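Local structure of sugar kinase, pfkB family (Thermotoga maritima, 2AJR) at residues T71-G76 with M131-F136; R138-T143 with R170-R175; V150-S155 with V181-R186. The protein probably phosphorylates a phosphofructose-type sugar with ATP, as a magnesium-binding member of the PfkB carbohydrate kinase family. One frame throughout, in Å; residues are numbered along the deposited sequence.

Contact 1: T71-G76 with M131-F136; sequences TGFVGG and MDVNHF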
loop_
_atom_site.group_PDB
_atom_site.type_symbol
_atom_site.label_atom_id
_atom_site.label_comp_id
_atom_site.label_asym_id
_atom_site.label_seq_id
_atom_site.Cartn_x
_atom_site.Cartn_y
_atom_site.Cartn_z
ATOM N N THR A 71 23.091 -7.068 0.908
ATOM C CA THR A 71 23.391 -5.647 0.804
ATOM C C THR A 71 22.506 -4.903 -0.224
ATOM O O THR A 71 21.746 -5.525 -0.967
ATOM C CB THR A 71 24.881 -5.419 0.486
ATOM O OG1 THR A 71 25.200 -4.045 0.756
ATOM C CG2 THR A 71 25.180 -5.759 -0.953
ATOM N N GLY A 72 22.625 -3.571 -0.233
ATOM C CA GLY A 72 21.729 -2.693 -0.979
ATOM C C GLY A 72 21.491 -1.351 -0.289
ATOM O O GLY A 72 22.290 -0.908 0.537
ATOM N N PHE A 73 20.386 -0.694 -0.629
ATOM C CA PHE A 73 20.014 0.553 0.027
ATOM C C PHE A 73 18.694 0.362 0.748
ATOM O O PHE A 73 17.796 -0.243 0.205
ATOM C CB PHE A 73 19.866 1.684 -0.987
ATOM C CG PHE A 73 21.095 1.944 -1.797
ATOM C CD1 PHE A 73 22.202 2.547 -1.221
ATOM C CD2 PHE A 73 21.143 1.605 -3.137
ATOM C CE1 PHE A 73 23.350 2.790 -1.964
ATOM C CE2 PHE A 73 22.295 1.848 -3.885
ATOM C CZ PHE A 73 23.398 2.440 -3.288
ATOM N N VAL A 74 18.576 0.880 1.965
ATOM C CA VAL A 74 17.308 0.914 2.656
ATOM C C VAL A 74 17.142 2.302 3.208
ATOM O O VAL A 74 18.130 3.019 3.398
ATOM C CB VAL A 74 17.253 -0.096 3.803
ATOM C CG1 VAL A 74 17.519 -1.498 3.275
ATOM C CG2 VAL A 74 18.245 0.286 4.916
ATOM N N GLY A 75 15.905 2.697 3.484
ATOM C CA GLY A 75 15.703 4.009 4.093
ATOM C C GLY A 75 14.384 4.212 4.779
ATOM O O GLY A 75 13.434 3.488 4.530
ATOM N N GLY A 76 14.334 5.222 5.638
ATOM C CA GLY A 76 13.106 5.614 6.326
ATOM C C GLY A 76 12.413 4.553 7.160
ATOM O O GLY A 76 13.025 3.582 7.598
HETATM N N MSE A 131 27.034 10.206 -3.151
HETATM C CA MSE A 131 27.749 9.803 -1.949
HETATM C C MSE A 131 27.276 8.436 -1.457
HETATM O O MSE A 131 28.105 7.607 -1.085
HETATM C CB MSE A 131 27.678 10.867 -0.848
HETATM C CG MSE A 131 28.885 11.813 -0.864
HETATM SE SE MSE A 131 30.626 10.866 -0.730
HETATM C CE MSE A 131 31.034 11.235 1.199
ATOM N N ASP A 132 25.969 8.182 -1.503
ATOM C CA ASP A 132 25.427 6.896 -1.094
ATOM C C ASP A 132 25.969 5.779 -1.978
ATOM O O ASP A 132 26.363 4.720 -1.479
ATOM C CB ASP A 132 23.894 6.884 -1.161
ATOM C CG ASP A 132 23.239 7.795 -0.134
ATOM O OD1 ASP A 132 23.885 8.132 0.889
ATOM O OD2 ASP A 132 22.064 8.180 -0.379
ATOM N N VAL A 133 25.994 6.009 -3.286
ATOM C CA VAL A 133 26.473 4.983 -4.206
ATOM C C VAL A 133 27.946 4.691 -3.915
ATOM O O VAL A 133 28.351 3.536 -3.929
ATOM C CB VAL A 133 26.215 5.361 -5.710
ATOM C CG1 VAL A 133 26.961 4.431 -6.667
ATOM C CG2 VAL A 133 24.734 5.317 -6.000
ATOM N N ASN A 134 28.733 5.723 -3.616
ATOM C CA ASN A 134 30.143 5.526 -3.279
ATOM C C ASN A 134 30.339 4.723 -2.005
ATOM O O ASN A 134 31.142 3.799 -1.966
ATOM C CB ASN A 134 30.884 6.864 -3.192
ATOM C CG ASN A 134 31.138 7.468 -4.562
ATOM O OD1 ASN A 134 31.142 6.762 -5.587
ATOM N ND2 ASN A 134 31.353 8.773 -4.597
ATOM N N HIS A 135 29.587 5.051 -0.972
ATOM C CA HIS A 135 29.649 4.288 0.258
ATOM C C HIS A 135 29.277 2.853 -0.016
ATOM O O HIS A 135 29.885 1.942 0.529
ATOM C CB HIS A 135 28.710 4.864 1.306
ATOM C CG HIS A 135 29.158 6.173 1.853
ATOM N ND1 HIS A 135 28.295 7.053 2.464
ATOM C CD2 HIS A 135 30.380 6.759 1.880
ATOM C CE1 HIS A 135 28.967 8.124 2.856
ATOM N NE2 HIS A 135 30.235 7.971 2.517
ATOM N N PHE A 136 28.286 2.644 -0.874
ATOM C CA PHE A 136 27.932 1.290 -1.259
ATOM C C PHE A 136 29.085 0.556 -1.954
ATOM O O PHE A 136 29.361 -0.605 -1.637
ATOM C CB PHE A 136 26.688 1.248 -2.158
ATOM C CG PHE A 136 26.391 -0.127 -2.653
ATOM C CD1 PHE A 136 25.672 -1.016 -1.870
ATOM C CD2 PHE A 136 26.895 -0.567 -3.861
ATOM C CE1 PHE A 136 25.420 -2.316 -2.294
ATOM C CE2 PHE A 136 26.651 -1.872 -4.291
ATOM C CZ PHE A 136 25.918 -2.748 -3.498
#

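Contact 2: R138-T143 with R170-R175; sequences RRYKMT and RLARER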
loop_
_atom_site.group_PDB
_atom_site.type_symbol
_atom_site.label_atom_id
_atom_site.label_comp_id
_atom_site.label_asym_id
_atom_site.label_seq_id
_atom_site.Cartn_x
_atom_site.Cartn_y
_atom_site.Cartn_z
ATOM N N ARG A 138 32.220 0.996 -1.835
ATOM C CA ARG A 138 33.291 0.821 -0.879
ATOM C C ARG A 138 33.018 -0.395 0.027
ATOM O O ARG A 138 33.926 -1.181 0.306
ATOM C CB ARG A 138 33.421 2.120 -0.083
ATOM C CG ARG A 138 34.798 2.456 0.435
ATOM C CD ARG A 138 35.082 1.756 1.737
ATOM N NE ARG A 138 35.536 2.696 2.752
ATOM C CZ ARG A 138 34.741 3.419 3.539
ATOM N NH1 ARG A 138 33.419 3.349 3.459
ATOM N NH2 ARG A 138 35.279 4.235 4.416
ATOM N N ARG A 139 31.773 -0.563 0.466
ATOM C CA ARG A 139 31.384 -1.734 1.268
ATOM C C ARG A 139 31.320 -3.000 0.440
ATOM O O ARG A 139 31.612 -4.093 0.933
ATOM C CB ARG A 139 30.003 -1.552 1.864
ATOM C CG ARG A 139 29.922 -0.607 2.991
ATOM C CD ARG A 139 28.627 -0.851 3.742
ATOM N NE ARG A 139 28.515 0.043 4.883
ATOM C CZ ARG A 139 27.384 0.351 5.495
ATOM N NH1 ARG A 139 26.228 -0.165 5.102
ATOM N NH2 ARG A 139 27.410 1.192 6.511
ATOM N N TYR A 140 30.863 -2.853 -0.799
ATOM C CA TYR A 140 30.783 -3.977 -1.728
ATOM C C TYR A 140 32.172 -4.612 -1.907
ATOM O O TYR A 140 32.318 -5.826 -1.772
ATOM C CB TYR A 140 30.202 -3.523 -3.076
ATOM C CG TYR A 140 30.118 -4.611 -4.126
ATOM C CD1 TYR A 140 29.132 -5.587 -4.076
ATOM C CD2 TYR A 140 31.033 -4.663 -5.173
ATOM C CE1 TYR A 140 29.059 -6.594 -5.046
ATOM C CE2 TYR A 140 30.968 -5.660 -6.143
ATOM C CZ TYR A 140 29.979 -6.619 -6.081
ATOM O OH TYR A 140 29.936 -7.596 -7.058
ATOM N N LYS A 141 33.176 -3.781 -2.185
ATOM C CA LYS A 141 34.560 -4.260 -2.349
ATOM C C LYS A 141 35.017 -5.033 -1.130
ATOM O O LYS A 141 35.618 -6.082 -1.251
ATOM C CB LYS A 141 35.533 -3.097 -2.612
ATOM C CG LYS A 141 35.362 -2.466 -3.981
ATOM C CD LYS A 141 36.044 -1.106 -4.096
ATOM C CE LYS A 141 35.684 -0.404 -5.419
ATOM N NZ LYS A 141 35.831 1.083 -5.336
HETATM N N MSE A 142 34.711 -4.519 0.050
HETATM C CA MSE A 142 35.179 -5.151 1.260
HETATM C C MSE A 142 34.563 -6.526 1.430
HETATM O O MSE A 142 35.257 -7.481 1.739
HETATM C CB MSE A 142 34.927 -4.253 2.461
HETATM C CG MSE A 142 35.851 -3.041 2.441
HETATM SE SE MSE A 142 35.492 -1.645 3.790
HETATM C CE MSE A 142 37.131 -0.543 3.470
ATOM N N THR A 143 33.275 -6.646 1.168
ATOM C CA THR A 143 32.592 -7.908 1.360
ATOM C C THR A 143 33.056 -9.018 0.389
ATOM O O THR A 143 32.956 -10.207 0.704
ATOM C CB THR A 143 31.092 -7.685 1.232
ATOM O OG1 THR A 143 30.726 -6.523 1.993
ATOM C CG2 THR A 143 30.322 -8.894 1.731
ATOM N N ARG A 170 32.302 -6.450 -12.529
ATOM C CA ARG A 170 33.708 -6.308 -12.837
ATOM C C ARG A 170 34.547 -6.496 -11.580
ATOM O O ARG A 170 35.494 -7.276 -11.559
ATOM C CB ARG A 170 33.965 -4.933 -13.463
ATOM C CG ARG A 170 35.237 -4.862 -14.306
ATOM C CD ARG A 170 35.749 -3.434 -14.380
ATOM N NE ARG A 170 36.214 -2.999 -13.064
ATOM C CZ ARG A 170 36.479 -1.743 -12.722
ATOM N NH1 ARG A 170 36.332 -0.751 -13.595
ATOM N NH2 ARG A 170 36.897 -1.475 -11.491
ATOM N N LEU A 171 34.187 -5.770 -10.531
ATOM C CA LEU A 171 34.862 -5.892 -9.253
ATOM C C LEU A 171 34.839 -7.339 -8.755
ATOM O O LEU A 171 35.871 -7.863 -8.327
ATOM C CB LEU A 171 34.202 -4.969 -8.235
ATOM C CG LEU A 171 34.409 -3.472 -8.481
ATOM C CD1 LEU A 171 33.315 -2.644 -7.800
ATOM C CD2 LEU A 171 35.782 -3.064 -7.993
ATOM N N ALA A 172 33.670 -7.978 -8.823
ATOM C CA ALA A 172 33.502 -9.369 -8.389
ATOM C C ALA A 172 34.437 -10.280 -9.168
ATOM O O ALA A 172 35.189 -11.100 -8.605
ATOM C CB ALA A 172 32.066 -9.820 -8.591
ATOM N N ARG A 173 34.398 -10.089 -10.476
ATOM C CA ARG A 173 35.044 -10.985 -11.415
ATOM C C ARG A 173 36.575 -10.854 -11.387
ATOM O O ARG A 173 37.287 -11.853 -11.389
ATOM C CB ARG A 173 34.457 -10.720 -12.810
ATOM C CG ARG A 173 34.091 -11.931 -13.609
ATOM C CD ARG A 173 33.180 -12.931 -12.927
ATOM N NE ARG A 173 33.649 -14.252 -13.346
ATOM C CZ ARG A 173 34.477 -15.044 -12.659
ATOM N NH1 ARG A 173 34.906 -14.718 -11.447
ATOM N NH2 ARG A 173 34.854 -16.207 -13.177
ATOM N N GLU A 174 37.087 -9.629 -11.319
ATOM C CA GLU A 174 38.521 -9.419 -11.149
ATOM C C GLU A 174 39.070 -10.143 -9.917
ATOM O O GLU A 174 40.236 -10.486 -9.877
ATOM C CB GLU A 174 38.834 -7.918 -11.054
ATOM C CG GLU A 174 38.853 -7.217 -12.421
ATOM C CD GLU A 174 38.808 -5.686 -12.353
ATOM O OE1 GLU A 174 38.605 -5.107 -11.256
ATOM O OE2 GLU A 174 38.961 -5.065 -13.429
ATOM N N ARG A 175 38.224 -10.381 -8.922
ATOM C CA ARG A 175 38.642 -10.989 -7.659
ATOM C C ARG A 175 38.322 -12.482 -7.626
ATOM O O ARG A 175 38.347 -13.102 -6.567
ATOM C CB ARG A 175 37.919 -10.290 -6.505
ATOM C CG ARG A 175 38.786 -9.926 -5.321
ATOM C CD ARG A 175 38.280 -8.640 -4.663
ATOM N NE ARG A 175 38.289 -7.518 -5.609
ATOM C CZ ARG A 175 37.948 -6.267 -5.308
ATOM N NH1 ARG A 175 37.572 -5.952 -4.074
ATOM N NH2 ARG A 175 37.994 -5.322 -6.242
#

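Contact 3: V150-S155 with V181-R186; sequences VVISGS and VEQTPR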
loop_
_atom_site.group_PDB
_atom_site.type_symbol
_atom_site.label_atom_id
_atom_site.label_comp_id
_atom_site.label_asym_id
_atom_site.label_seq_id
_atom_site.Cartn_x
_atom_site.Cartn_y
_atom_site.Cartn_z
ATOM N N VAL A 150 28.600 -14.180 -5.696
ATOM C CA VAL A 150 27.736 -13.009 -5.549
ATOM C C VAL A 150 26.514 -13.095 -6.468
ATOM O O VAL A 150 26.600 -13.620 -7.585
ATOM C CB VAL A 150 28.514 -11.702 -5.863
ATOM C CG1 VAL A 150 28.855 -11.617 -7.351
ATOM C CG2 VAL A 150 27.729 -10.477 -5.435
ATOM N N VAL A 151 25.385 -12.571 -5.980
ATOM C CA VAL A 151 24.142 -12.509 -6.737
ATOM C C VAL A 151 23.708 -11.071 -6.844
ATOM O O VAL A 151 23.466 -10.427 -5.823
ATOM C CB VAL A 151 23.008 -13.258 -6.044
ATOM C CG1 VAL A 151 21.710 -13.096 -6.843
ATOM C CG2 VAL A 151 23.389 -14.719 -5.836
ATOM N N ILE A 152 23.617 -10.571 -8.075
ATOM C CA ILE A 152 23.206 -9.202 -8.336
ATOM C C ILE A 152 21.915 -9.265 -9.123
ATOM O O ILE A 152 21.922 -9.640 -10.288
ATOM C CB ILE A 152 24.231 -8.438 -9.178
ATOM C CG1 ILE A 152 25.570 -8.348 -8.451
ATOM C CG2 ILE A 152 23.701 -7.046 -9.475
ATOM C CD1 ILE A 152 26.765 -8.475 -9.368
ATOM N N SER A 153 20.796 -8.911 -8.500
ATOM C CA SER A 153 19.528 -9.019 -9.201
ATOM C C SER A 153 18.542 -7.912 -8.866
ATOM O O SER A 153 18.626 -7.273 -7.817
ATOM C CB SER A 153 18.911 -10.402 -8.984
ATOM O OG SER A 153 18.639 -10.612 -7.624
ATOM N N GLY A 154 17.634 -7.676 -9.811
ATOM C CA GLY A 154 16.551 -6.737 -9.632
ATOM C C GLY A 154 16.911 -5.341 -10.083
ATOM O O GLY A 154 18.016 -5.077 -10.531
ATOM N N SER A 155 15.966 -4.439 -9.898
ATOM C CA SER A 155 16.092 -3.086 -10.381
ATOM C C SER A 155 17.071 -2.216 -9.589
ATOM O O SER A 155 17.494 -2.554 -8.494
ATOM C CB SER A 155 14.711 -2.424 -10.348
ATOM O OG SER A 155 14.211 -2.365 -9.008
ATOM N N VAL A 181 23.694 -13.190 -12.236
ATOM C CA VAL A 181 22.886 -11.982 -12.432
ATOM C C VAL A 181 21.490 -12.298 -12.948
ATOM O O VAL A 181 21.339 -13.098 -13.863
ATOM C CB VAL A 181 23.555 -10.997 -13.407
ATOM C CG1 VAL A 181 22.598 -9.870 -13.738
ATOM C CG2 VAL A 181 24.844 -10.447 -12.821
ATOM N N GLU A 182 20.477 -11.669 -12.352
ATOM C CA GLU A 182 19.109 -11.651 -12.910
ATOM C C GLU A 182 18.633 -10.199 -13.036
ATOM O O GLU A 182 18.278 -9.585 -12.043
ATOM C CB GLU A 182 18.113 -12.485 -12.061
ATOM C CG GLU A 182 16.662 -12.515 -12.650
ATOM C CD GLU A 182 15.614 -13.254 -11.785
ATOM O OE1 GLU A 182 15.747 -13.305 -10.535
ATOM O OE2 GLU A 182 14.644 -13.783 -12.374
ATOM N N GLN A 183 18.625 -9.645 -14.245
ATOM C CA GLN A 183 18.199 -8.256 -14.452
ATOM C C GLN A 183 17.529 -8.079 -15.794
ATOM O O GLN A 183 17.649 -8.924 -16.656
ATOM C CB GLN A 183 19.386 -7.302 -14.337
ATOM C CG GLN A 183 19.905 -7.215 -12.909
ATOM C CD GLN A 183 20.970 -6.140 -12.680
ATOM O OE1 GLN A 183 21.977 -6.087 -13.378
ATOM N NE2 GLN A 183 20.759 -5.305 -11.661
ATOM N N THR A 184 16.833 -6.962 -15.961
ATOM C CA THR A 184 16.133 -6.655 -17.195
ATOM C C THR A 184 17.141 -6.374 -18.324
ATOM O O THR A 184 18.313 -6.061 -18.063
ATOM C CB THR A 184 15.175 -5.444 -17.019
ATOM O OG1 THR A 184 15.937 -4.258 -16.738
ATOM C CG2 THR A 184 14.159 -5.705 -15.880
ATOM N N PRO A 185 16.697 -6.516 -19.584
ATOM C CA PRO A 185 17.584 -6.345 -20.733
ATOM C C PRO A 185 18.394 -5.059 -20.705
ATOM O O PRO A 185 19.606 -5.082 -20.935
ATOM C CB PRO A 185 16.613 -6.337 -21.910
ATOM C CG PRO A 185 15.522 -7.216 -21.457
ATOM C CD PRO A 185 15.342 -6.906 -20.009
ATOM N N ARG A 186 17.726 -3.951 -20.407
ATOM C CA ARG A 186 18.359 -2.640 -20.426
ATOM C C ARG A 186 19.558 -2.631 -19.501
ATOM O O ARG A 186 20.647 -2.237 -19.890
ATOM C CB ARG A 186 17.359 -1.564 -20.008
ATOM C CG ARG A 186 17.713 -0.190 -20.534
ATOM C CD ARG A 186 16.473 0.606 -20.959
ATOM N NE ARG A 186 16.777 2.036 -21.072
ATOM C CZ ARG A 186 16.920 2.869 -20.034
ATOM N NH1 ARG A 186 16.787 2.436 -18.775
ATOM N NH2 ARG A 186 17.202 4.151 -20.256
#

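Contact 1: T71-G76 with M131-F136
Phe73 and Phe136 form the aromatic part of this contact. Their ring centroids lie 5.4 Å apart and the planes meet at 47°, an oblique pairing. The two side chains cross at about a right angle. The outer end of the Phe73 ring reaches the root of the other side chain, with CZ of Phe73 3.7 Å from CB of Phe136. Phe136 has its CG anti to the backbone N (chi1 175°), which places the ring end, CE1 and CZ, against Thr71 and Gly72.

Apolar contact continues at Val133, whose CG2 lies 4.2 Å from Phe73 CZ. The contact joins strand 68-75 to helix 130-144, which packs on the large sheet of the ribokinase-like fold. The short segments 73-75 and 131-136 run at 128° to each other, with axes 11.0 Å apart at closest approach. Leu168 of helix 164-174 and Val17 of strand 14-18 also touch Phe136.

Polar atoms also lie against the rings. The carbonyl O of Asp132 sits in the plane of the Phe73 ring, 3.6 Å from CE1. That oxygen also accepts the helix bond from Phe136 N. Gly72 N lies at the edge of the Phe136 ring, 3.7 Å from CE1. Thr71 OG1 is 3.5 Å from the same CE1 and is hydrogen-bonded to the carbonyl O of Asn96. The Thr71 methyl, CG2, also touches this end of the ring. The strand bends sharply at Gly72, where phi is positive and a CB would clash with the carbonyl O of Thr71.

Contact 2: R138-T143 with R170-R175
Tyr140 has CG opposite the backbone N (chi1 178°), which brings the far end of its ring against Leu171 and Ala172. Leu171 has CG beside its own backbone N (chi1 -69°), and both its methyls reach the facing helix. This is a helix-helix contact on one side of the large sheet of the ribokinase-like fold. Helices 130-144 and 164-174 lie side by side there. Their short segments run nearly parallel, at 21°, with axes 10.3 Å apart at closest approach.

The Tyr140 ring meets Leu171 edge-on. CB of Leu171 lies in the ring plane, 3.9 Å from CE2, and Leu171 CD1 is near CD2 of the same ring. Farther out, Tyr140 OH is 3.4 Å from the methyl CB of Ala172. This hydroxyl is hydrogen-bonded to the carbonyl O of Leu168, one turn before Ala172. A buried polar atom is thus satisfied by the helix against which the ring packs. On the sheet side, Val150 of strand 149-153 touches both Tyr140 and Ala172.

Nearer the surface, Lys141 is extended beyond CG, and its CG and CE pass against the Leu171 methyls. Its CE is 3.7 Å from CD2 of Leu171 and 4.0 Å from CD1. The charged end goes on past the leucine. Lys141 NZ is 6.8 Å from both Arg170 NH2 and Arg175 NH2, like charges not in contact.

Arg175 follows the end of helix 164-174. Its guanidinium turns an edge to the Lys141 backbone, with NH1 3.4 Å from the carbonyl O of Lys141.

Contact 3: V150-S155 with V181-R186
Ile152 pairs with Val181, and Ser153 with Glu182, in parallel register between two neighbouring strands, linked by backbone hydrogen bonds from Glu182 N to Ile152 O (3.2 Å) and from Gly154 N to Glu182 O (3.0 Å). The same two oxygens also receive CA-H...O contacts, Ile152 O from Val181 CA and Glu182 O from Ser153 CA.

The Ile152 and Val181 side chains share one face of the sheet, where CB of Ile152 is 4.2 Å from CG2 of Val181. Helix 164-174 covers this face, with Leu168 on Ile152 and Val169 on Val181. Strand 149-153, helix 164-174 and strand 178-182 form a beta-alpha-beta crossover in the central sheet of the ribokinase-like fold. Ser153 and Glu182 lie on the other face, with their CB atoms 3.8 Å apart. The Glu182 chain is extended, and its OE1 forms a salt bridge with Lys53. Its side chain is about 11 Å from that of Ala304, part of the magnesium site; the distance runs between the two side chains.

Past the strand ends, Gly154 has positive phi, and a CB there would clash with the carbonyl O of Ser153. Gln183 continues the pairing with its side chain. CG lies beside the backbone N (chi1 -69°) and the chain then extends, bringing NE2 to Gly154 O at 3.0 Å. The acceptor lies close to the amide plane of Gln183, and the N-H...O angle is 159°.

Overall arrangement
All three contacts involve the large sheet or the helices on it. The centre of contact 3 is about 7 Å from that of the chain, and those of contacts 1 and 2 about 19 and 20 Å. Contacts 1 and 2 share helix 130-144. Contact 1 sets that helix against a strand and is mostly aromatic and buried. Contact 2 sets it against helix 164-174 and runs from a buried tyrosine to exposed lysine and arginine. Contact 3 instead rests on backbone and amide hydrogen bonds. Contacts 2 and 3 touch: Tyr140 OH of contact 2 is 4.0 Å from Ile152 CD1 of contact 3. Contacts 1 and 3 reach the same sheet without touching.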